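Local coordinates for protein epoxyqueuosine reductase (PDB 5D6S) that belongs to the epoxyqueuosine reductase (QueG) family and holds a cobalamin and two iron/sulfur clusters within a single chain, at residues K177-Y189 against D264-N278. Numbering follows the deposited sequence.
Sequences KNGLVISKEYGSY and DICQISCPYNRGIDN. With SF4 (iron/sulfur cluster), chain F; SF4 (iron/sulfur cluster), chain G.
Where the cobalamin pocket adjoins the 4Fe-4S double-cluster binding domain, segment 177-189, with its short strand 181-182, lies against segment 264-278, which opens with helix 265-268 and supplies a ligand to each cluster: Cys266 SG binds an iron of one, Cys270 SG an iron of the other. The contact illustrates how side-chain amides can join two cofactor-binding segments. At one end Asn178 reaches across: its ND2 donates to Cys266 O at 3.0 Å, nearly straight (170°), with the acceptor in the plane of the amide although the donor stands above the plane of the peptide carbonyl. CG lies between the backbone N and the carbonyl carbon (chi1 70°), a rotation that also brings OD1 to the N-H of Leu180, 2.8 Å from Leu180 N, forming an Asx turn. In the middle, two amides converge on the hydroxyl of Ser188: Asn273 ND2 lies 2.8 Å from Ser188 OG and Gln267 NE2 3.1 Å from the same oxygen, each donating within its own amide plane. Asn273 OD1 in turn accepts from Ser188 N at 3.2 Å, while its ND2 also donates to Gln267 O. Against the same two side chains the Tyr189 ring lies obliquely, its plane 36° from the Gln267 amide, and His103 stacks on the ring. Leu180 CD1 packs 3.3 Å from Gln267 CG, the side chains crossing at about a right angle. Beside the cluster bound by Cys270, Ile182 CG2 rests 3.5 Å from Tyr272 CB; the tyrosine ring turns its edge to one of that cluster's sulfides and its hydroxyl is hydrogen-bonded to Gly210 O. With both ends of Asn273 engaged, its amide rotation is fixed, and the buried Ser188 hydroxyl, gripped by two donors, joins two segments that both line the cobalamin pocket.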
ATOM      1  N   LYS A 177       8.346  12.239  -9.022  1.00 71.66           N
ATOM      2  CA  LYS A 177       8.470  13.065  -7.817  1.00 75.05           C
ATOM      3  C   LYS A 177       7.619  12.456  -6.689  1.00 70.34           C
ATOM      4  O   LYS A 177       7.838  12.750  -5.503  1.00 64.46           O
ATOM      5  CB  LYS A 177       8.023  14.515  -8.108  1.00 88.65           C
ATOM      6  CG  LYS A 177       8.981  15.340  -8.974  1.00 93.43           C
ATOM      7  CD  LYS A 177       8.270  16.490  -9.671  1.00 96.37           C
ATOM      8  CE  LYS A 177       9.163  17.695  -9.903  1.00103.77           C
ATOM      9  NZ  LYS A 177       8.452  18.728 -10.716  1.00116.03           N
ATOM     10  N   ASN A 178       6.633  11.627  -7.068  1.00 64.74           N
ATOM     11  CA  ASN A 178       5.807  10.904  -6.098  1.00 63.39           C
ATOM     12  C   ASN A 178       6.507   9.669  -5.528  1.00 66.91           C
ATOM     13  O   ASN A 178       5.940   8.966  -4.703  1.00 73.38           O
ATOM     14  CB  ASN A 178       4.441  10.535  -6.685  1.00 61.49           C
ATOM     15  CG  ASN A 178       4.525   9.462  -7.757  1.00 62.03           C
ATOM     16  OD1 ASN A 178       5.588   8.891  -8.013  1.00 63.90           O
ATOM     17  ND2 ASN A 178       3.399   9.199  -8.410  1.00 60.52           N
ATOM     18  N   GLY A 179       7.726   9.393  -5.981  1.00 66.14           N
ATOM     19  CA  GLY A 179       8.533   8.293  -5.440  1.00 62.13           C
ATOM     20  C   GLY A 179       8.344   6.984  -6.181  1.00 57.79           C
ATOM     21  O   GLY A 179       9.122   6.052  -6.014  1.00 52.14           O
ATOM     22  N   LEU A 180       7.329   6.921  -7.023  1.00 58.42           N
ATOM     23  CA  LEU A 180       6.984   5.678  -7.699  1.00 68.76           C
ATOM     24  C   LEU A 180       7.637   5.496  -9.075  1.00 71.03           C
ATOM     25  O   LEU A 180       8.070   6.450  -9.710  1.00 70.95           O
ATOM     26  CB  LEU A 180       5.470   5.602  -7.865  1.00 72.47           C
ATOM     27  CG  LEU A 180       4.682   5.456  -6.563  1.00 70.90           C
ATOM     28  CD1 LEU A 180       3.212   5.774  -6.812  1.00 70.79           C
ATOM     29  CD2 LEU A 180       4.844   4.049  -6.019  1.00 71.07           C
ATOM     30  N   VAL A 181       7.670   4.251  -9.526  1.00 74.21           N
ATOM     31  CA  VAL A 181       8.165   3.917 -10.854  1.00 68.83           C
ATOM     32  C   VAL A 181       7.035   4.029 -11.850  1.00 68.93           C
ATOM     33  O   VAL A 181       6.008   3.388 -11.697  1.00 70.81           O
ATOM     34  CB  VAL A 181       8.758   2.503 -10.909  1.00 62.33           C
ATOM     35  CG1 VAL A 181       8.830   2.003 -12.335  1.00 65.11           C
ATOM     36  CG2 VAL A 181      10.147   2.496 -10.283  1.00 61.42           C
ATOM     37  N   ILE A 182       7.255   4.854 -12.871  1.00 76.49           N
ATOM     38  CA  ILE A 182       6.255   5.195 -13.887  1.00 70.80           C
ATOM     39  C   ILE A 182       6.709   4.702 -15.255  1.00 69.22           C
ATOM     40  O   ILE A 182       7.780   5.082 -15.743  1.00 74.84           O
ATOM     41  CB  ILE A 182       6.107   6.728 -14.030  1.00 75.00           C
ATOM     42  CG1 ILE A 182       6.058   7.451 -12.664  1.00 79.07           C
ATOM     43  CG2 ILE A 182       4.929   7.048 -14.942  1.00 82.32           C
ATOM     44  CD1 ILE A 182       4.701   7.945 -12.206  1.00 83.70           C
ATOM     45  N   SER A 183       5.898   3.867 -15.888  1.00 71.34           N
ATOM     46  CA  SER A 183       6.120   3.483 -17.292  1.00 73.19           C
ATOM     47  C   SER A 183       5.137   4.211 -18.203  1.00 78.43           C
ATOM     48  O   SER A 183       4.018   4.535 -17.785  1.00 80.53           O
ATOM     49  CB  SER A 183       5.965   1.973 -17.483  1.00 71.30           C
ATOM     50  OG  SER A 183       4.601   1.606 -17.638  1.00 66.81           O
ATOM     51  N   LYS A 184       5.572   4.493 -19.433  1.00 96.33           N
ATOM     52  CA  LYS A 184       4.700   5.057 -20.491  1.00 96.55           C
ATOM     53  C   LYS A 184       3.525   4.142 -20.781  1.00 83.18           C
ATOM     54  O   LYS A 184       2.385   4.573 -20.897  1.00 79.50           O
ATOM     55  CB  LYS A 184       5.480   5.242 -21.801  1.00107.05           C
ATOM     56  CG  LYS A 184       5.812   6.688 -22.126  1.00125.01           C
ATOM     57  CD  LYS A 184       6.310   6.847 -23.557  1.00131.36           C
ATOM     58  CE  LYS A 184       6.378   8.321 -23.958  1.00133.74           C
ATOM     59  NZ  LYS A 184       6.638   8.485 -25.418  1.00139.48           N
ATOM     60  N   GLU A 185       3.841   2.864 -20.865  1.00 75.90           N
ATOM     61  CA  GLU A 185       2.920   1.833 -21.327  1.00 83.55           C
ATOM     62  C   GLU A 185       1.770   1.580 -20.335  1.00 87.92           C
ATOM     63  O   GLU A 185       0.606   1.505 -20.740  1.00 92.04           O
ATOM     64  CB  GLU A 185       3.698   0.515 -21.564  1.00 86.11           C
ATOM     65  CG  GLU A 185       4.777   0.548 -22.648  1.00 84.30           C
ATOM     66  CD  GLU A 185       6.090   1.208 -22.218  1.00 86.62           C
ATOM     67  OE1 GLU A 185       6.099   2.110 -21.345  1.00 85.35           O
ATOM     68  OE2 GLU A 185       7.135   0.841 -22.782  1.00 89.35           O
ATOM     69  N   TYR A 186       2.111   1.451 -19.045  1.00 89.99           N
ATOM     70  CA  TYR A 186       1.165   1.012 -18.003  1.00 79.87           C
ATOM     71  C   TYR A 186       1.030   1.947 -16.813  1.00 73.23           C
ATOM     72  O   TYR A 186       0.345   1.619 -15.848  1.00 72.68           O
ATOM     73  CB  TYR A 186       1.585  -0.345 -17.476  1.00 73.69           C
ATOM     74  CG  TYR A 186       1.791  -1.366 -18.547  1.00 76.69           C
ATOM     75  CD1 TYR A 186       0.704  -2.028 -19.121  1.00 79.64           C
ATOM     76  CD2 TYR A 186       3.066  -1.684 -19.000  1.00 77.09           C
ATOM     77  CE1 TYR A 186       0.889  -2.975 -20.117  1.00 72.29           C
ATOM     78  CE2 TYR A 186       3.256  -2.621 -19.997  1.00 71.73           C
ATOM     79  CZ  TYR A 186       2.166  -3.257 -20.546  1.00 69.30           C
ATOM     80  OH  TYR A 186       2.357  -4.207 -21.502  1.00 75.29           O
ATOM     81  N   GLY A 187       1.655   3.110 -16.893  1.00 66.76           N
ATOM     82  CA  GLY A 187       1.582   4.095 -15.817  1.00 66.92           C
ATOM     83  C   GLY A 187       2.420   3.673 -14.629  1.00 64.75           C
ATOM     84  O   GLY A 187       3.381   2.927 -14.795  1.00 59.38           O
ATOM     85  N   SER A 188       2.055   4.159 -13.433  1.00 69.20           N
ATOM     86  CA  SER A 188       2.634   3.663 -12.167  1.00 62.99           C
ATOM     87  C   SER A 188       1.904   2.432 -11.654  1.00 59.59           C
ATOM     88  O   SER A 188       2.410   1.746 -10.763  1.00 58.34           O
ATOM     89  CB  SER A 188       2.659   4.735 -11.088  1.00 63.13           C
ATOM     90  OG  SER A 188       1.498   5.539 -11.134  1.00 72.63           O
ATOM     91  N   TYR A 189       0.762   2.106 -12.257  1.00 54.48           N
ATOM     92  CA  TYR A 189      -0.031   0.938 -11.827  1.00 57.61           C
ATOM     93  C   TYR A 189       0.611  -0.381 -12.213  1.00 55.83           C
ATOM     94  O   TYR A 189       0.014  -1.214 -12.902  1.00 59.01           O
ATOM     95  CB  TYR A 189      -1.514   1.055 -12.260  1.00 60.04           C
ATOM     96  CG  TYR A 189      -2.171   2.338 -11.727  1.00 70.50           C
ATOM     97  CD1 TYR A 189      -2.222   2.612 -10.346  1.00 69.81           C
ATOM     98  CD2 TYR A 189      -2.688   3.290 -12.592  1.00 71.27           C
ATOM     99  CE1 TYR A 189      -2.797   3.776  -9.860  1.00 73.79           C
ATOM    100  CE2 TYR A 189      -3.264   4.450 -12.110  1.00 83.68           C
ATOM    101  CZ  TYR A 189      -3.316   4.695 -10.744  1.00 82.77           C
ATOM    102  OH  TYR A 189      -3.914   5.862 -10.293  1.00 92.00           O
ATOM    103  N   ASP A 264      -4.068   6.375  -3.158  1.00 52.04           N
ATOM    104  CA  ASP A 264      -3.687   6.494  -4.563  1.00 56.73           C
ATOM    105  C   ASP A 264      -3.691   7.931  -5.089  1.00 60.67           C
ATOM    106  O   ASP A 264      -3.499   8.154  -6.273  1.00 69.07           O
ATOM    107  CB  ASP A 264      -4.608   5.634  -5.406  1.00 57.84           C
ATOM    108  CG  ASP A 264      -4.369   4.156  -5.173  1.00 61.38           C
ATOM    109  OD1 ASP A 264      -4.497   3.711  -4.013  1.00 66.78           O
ATOM    110  OD2 ASP A 264      -4.041   3.458  -6.140  1.00 62.22           O
ATOM    111  N   ILE A 265      -3.857   8.909  -4.204  1.00 62.56           N
ATOM    112  CA  ILE A 265      -4.029  10.293  -4.628  1.00 60.43           C
ATOM    113  C   ILE A 265      -2.851  10.770  -5.517  1.00 62.16           C
ATOM    114  O   ILE A 265      -3.063  11.450  -6.506  1.00 60.39           O
ATOM    115  CB  ILE A 265      -4.318  11.195  -3.385  1.00 58.86           C
ATOM    116  CG1 ILE A 265      -5.734  10.872  -2.862  1.00 55.97           C
ATOM    117  CG2 ILE A 265      -4.227  12.693  -3.696  1.00 56.15           C
ATOM    118  CD1 ILE A 265      -6.017  11.305  -1.430  1.00 53.51           C
ATOM    119  N   CYS A 266      -1.621  10.408  -5.158  1.00 64.60           N
ATOM    120  CA  CYS A 266      -0.408  10.867  -5.867  1.00 59.82           C
ATOM    121  C   CYS A 266      -0.206  10.158  -7.197  1.00 62.75           C
ATOM    122  O   CYS A 266       0.694  10.510  -7.953  1.00 71.01           O
ATOM    123  CB  CYS A 266       0.849  10.716  -4.985  1.00 56.95           C
ATOM    124  SG  CYS A 266       1.049   9.132  -4.114  1.00 61.65           S
ATOM    125  N   GLN A 267      -1.045   9.170  -7.478  1.00 60.33           N
ATOM    126  CA  GLN A 267      -1.060   8.461  -8.759  1.00 61.98           C
ATOM    127  C   GLN A 267      -2.256   8.839  -9.649  1.00 67.22           C
ATOM    128  O   GLN A 267      -2.120   8.966 -10.861  1.00 70.96           O
ATOM    129  CB  GLN A 267      -1.099   6.946  -8.518  1.00 66.63           C
ATOM    130  CG  GLN A 267       0.207   6.334  -8.007  1.00 64.57           C
ATOM    131  CD  GLN A 267       0.064   4.845  -7.701  1.00 66.85           C
ATOM    132  OE1 GLN A 267      -0.359   4.462  -6.606  1.00 73.59           O
ATOM    133  NE2 GLN A 267       0.414   4.002  -8.662  1.00 75.76           N
ATOM    134  N   ILE A 268      -3.431   8.972  -9.046  1.00 70.08           N
ATOM    135  CA  ILE A 268      -4.607   9.475  -9.731  1.00 68.85           C
ATOM    136  C   ILE A 268      -4.330  10.874 -10.326  1.00 74.17           C
ATOM    137  O   ILE A 268      -4.791  11.192 -11.423  1.00 61.06           O
ATOM    138  CB  ILE A 268      -5.815   9.522  -8.762  1.00 73.99           C
ATOM    139  CG1 ILE A 268      -6.333   8.107  -8.509  1.00 68.82           C
ATOM    140  CG2 ILE A 268      -6.934  10.410  -9.311  1.00 80.10           C
ATOM    141  CD1 ILE A 268      -7.312   7.989  -7.357  1.00 72.15           C
ATOM    142  N   SER A 269      -3.573  11.698  -9.595  1.00 73.91           N
ATOM    143  CA  SER A 269      -3.236  13.038 -10.053  1.00 74.48           C
ATOM    144  C   SER A 269      -2.097  13.059 -11.102  1.00 86.98           C
ATOM    145  O   SER A 269      -1.720  14.141 -11.555  1.00101.93           O
ATOM    146  CB  SER A 269      -2.845  13.929  -8.864  1.00 77.90           C
ATOM    147  OG  SER A 269      -1.493  13.713  -8.439  1.00 71.41           O
ATOM    148  N   CYS A 270      -1.545  11.896 -11.472  1.00 81.11           N
ATOM    149  CA  CYS A 270      -0.392  11.839 -12.367  1.00 75.78           C
ATOM    150  C   CYS A 270      -0.805  11.752 -13.832  1.00 87.56           C
ATOM    151  O   CYS A 270      -1.572  10.861 -14.209  1.00 85.09           O
ATOM    152  CB  CYS A 270       0.530  10.665 -12.038  1.00 75.39           C
ATOM    153  SG  CYS A 270       2.119  10.683 -12.938  1.00 65.44           S
ATOM    154  N   PRO A 271      -0.267  12.668 -14.672  1.00 88.08           N
ATOM    155  CA  PRO A 271      -0.546  12.714 -16.105  1.00 80.18           C
ATOM    156  C   PRO A 271      -0.348  11.371 -16.770  1.00 85.67           C
ATOM    157  O   PRO A 271      -1.171  10.966 -17.583  1.00 93.52           O
ATOM    158  CB  PRO A 271       0.496  13.691 -16.632  1.00 82.78           C
ATOM    159  CG  PRO A 271       0.787  14.592 -15.484  1.00 88.99           C
ATOM    160  CD  PRO A 271       0.675  13.733 -14.265  1.00 92.23           C
ATOM    161  N   TYR A 272       0.721  10.662 -16.408  1.00 80.14           N
ATOM    162  CA  TYR A 272       1.011   9.367 -17.025  1.00 69.50           C
ATOM    163  C   TYR A 272      -0.042   8.313 -16.771  1.00 73.19           C
ATOM    164  O   TYR A 272      -0.013   7.255 -17.408  1.00 70.74           O
ATOM    165  CB  TYR A 272       2.354   8.823 -16.565  1.00 67.37           C
ATOM    166  CG  TYR A 272       3.546   9.537 -17.121  1.00 63.86           C
ATOM    167  CD1 TYR A 272       4.044  10.689 -16.508  1.00 67.33           C
ATOM    168  CD2 TYR A 272       4.186   9.067 -18.273  1.00 69.95           C
ATOM    169  CE1 TYR A 272       5.166  11.340 -17.021  1.00 71.96           C
ATOM    170  CE2 TYR A 272       5.297   9.713 -18.804  1.00 67.85           C
ATOM    171  CZ  TYR A 272       5.790  10.837 -18.173  1.00 70.16           C
ATOM    172  OH  TYR A 272       6.894  11.452 -18.699  1.00 77.68           O
ATOM    173  N   ASN A 273      -0.951   8.567 -15.830  1.00 80.37           N
ATOM    174  CA  ASN A 273      -2.051   7.624 -15.556  1.00 83.15           C
ATOM    175  C   ASN A 273      -3.354   8.058 -16.220  1.00 87.79           C
ATOM    176  O   ASN A 273      -4.325   7.303 -16.242  1.00 83.86           O
ATOM    177  CB  ASN A 273      -2.235   7.417 -14.047  1.00 82.51           C
ATOM    178  CG  ASN A 273      -1.096   6.597 -13.416  1.00 73.78           C
ATOM    179  OD1 ASN A 273      -0.743   5.537 -13.918  1.00 70.79           O
ATOM    180  ND2 ASN A 273      -0.523   7.099 -12.314  1.00 67.32           N
ATOM    181  N   ARG A 274      -3.332   9.267 -16.785  1.00 99.66           N
ATOM    182  CA  ARG A 274      -4.454   9.882 -17.511  1.00101.59           C
ATOM    183  C   ARG A 274      -5.332   8.878 -18.264  1.00 95.23           C
ATOM    184  O   ARG A 274      -6.547   8.840 -18.049  1.00100.83           O
ATOM    185  CB  ARG A 274      -3.911  10.950 -18.478  1.00111.62           C
ATOM    186  CG  ARG A 274      -4.935  11.867 -19.122  1.00120.69           C
ATOM    187  CD  ARG A 274      -5.575  12.821 -18.131  1.00120.79           C
ATOM    188  NE  ARG A 274      -6.540  13.627 -18.889  1.00124.48           N
ATOM    189  CZ  ARG A 274      -7.805  13.879 -18.533  1.00129.11           C
ATOM    190  NH1 ARG A 274      -8.301  13.471 -17.365  1.00130.79           N
ATOM    191  NH2 ARG A 274      -8.577  14.594 -19.343  1.00131.04           N
ATOM    192  N   GLY A 275      -4.739   8.054 -19.122  1.00 81.98           N
ATOM    193  CA  GLY A 275      -5.545   7.169 -19.949  1.00 86.89           C
ATOM    194  C   GLY A 275      -5.037   5.763 -20.116  1.00 97.98           C
ATOM    195  O   GLY A 275      -4.683   5.354 -21.222  1.00 95.16           O
ATOM    196  N   ILE A 276      -5.025   5.004 -19.026  1.00110.00           N
ATOM    197  CA  ILE A 276      -4.749   3.577 -19.110  1.00108.76           C
ATOM    198  C   ILE A 276      -5.898   2.801 -18.493  1.00102.04           C
ATOM    199  O   ILE A 276      -6.497   3.231 -17.516  1.00106.58           O
ATOM    200  CB  ILE A 276      -3.443   3.151 -18.391  1.00110.10           C
ATOM    201  CG1 ILE A 276      -2.304   4.119 -18.659  1.00101.13           C
ATOM    202  CG2 ILE A 276      -3.000   1.779 -18.867  1.00122.13           C
ATOM    203  CD1 ILE A 276      -2.158   5.116 -17.561  1.00 97.14           C
ATOM    204  N   ASP A 277      -6.221   1.672 -19.107  1.00101.49           N
ATOM    205  CA  ASP A 277      -6.846   0.564 -18.397  1.00108.21           C
ATOM    206  C   ASP A 277      -5.865  -0.605 -18.562  1.00 95.21           C
ATOM    207  O   ASP A 277      -5.119  -0.643 -19.532  1.00104.02           O
ATOM    208  CB  ASP A 277      -8.305   0.309 -18.863  1.00111.38           C
ATOM    209  CG  ASP A 277      -8.434  -0.722 -19.989  1.00116.39           C
ATOM    210  OD1 ASP A 277      -7.455  -1.417 -20.354  1.00113.30           O
ATOM    211  OD2 ASP A 277      -9.566  -0.850 -20.509  1.00128.15           O
ATOM    212  N   ASN A 278      -5.833  -1.515 -17.601  1.00 92.25           N
ATOM    213  CA  ASN A 278      -4.794  -2.537 -17.550  1.00 98.69           C
ATOM    214  C   ASN A 278      -5.427  -3.942 -17.457  1.00108.94           C
ATOM    215  O   ASN A 278      -6.643  -4.060 -17.322  1.00110.95           O
ATOM    216  CB  ASN A 278      -3.831  -2.227 -16.389  1.00 99.07           C
ATOM    217  CG  ASN A 278      -2.772  -1.184 -16.755  1.00 95.26           C
ATOM    218  OD1 ASN A 278      -2.573  -0.870 -17.930  1.00 89.66           O
ATOM    219  ND2 ASN A 278      -2.057  -0.679 -15.752  1.00 81.36           N
TER
HETATM  220 FE1  SF4 F 401       4.185  13.648  -9.971  1.00 73.56          FE
HETATM  221 FE2  SF4 F 401       3.704  14.623 -12.326  1.00 73.33          FE
HETATM  222 FE3  SF4 F 401       3.412  12.142 -11.928  1.00 69.18          FE
HETATM  223 FE4  SF4 F 401       5.756  13.283 -11.942  1.00 69.90          FE
HETATM  224  S1  SF4 F 401       4.439  13.007 -13.544  1.00 78.02           S
HETATM  225  S2  SF4 F 401       5.009  11.820 -10.614  1.00 74.24           S
HETATM  226  S3  SF4 F 401       5.265  15.141 -10.988  1.00 65.74           S
HETATM  227  S4  SF4 F 401       2.362  13.697 -11.009  1.00 76.84           S
HETATM  228 FE1  SF4 G 402       0.994   9.065   0.464  1.00 53.29          FE
HETATM  229 FE2  SF4 G 402      -1.310   9.733  -0.481  1.00 64.39          FE
HETATM  230 FE3  SF4 G 402       0.775   9.665  -2.049  1.00 60.87          FE
HETATM  231 FE4  SF4 G 402       0.556  11.532  -0.298  1.00 57.24          FE
HETATM  232  S1  SF4 G 402      -0.702  11.163  -1.917  1.00 59.95           S
HETATM  233  S2  SF4 G 402       2.222  10.339  -0.690  1.00 56.03           S
HETATM  234  S3  SF4 G 402      -0.436  10.427   1.261  1.00 57.79           S
HETATM  235  S4  SF4 G 402      -0.116   8.054  -1.022  1.00 54.43           S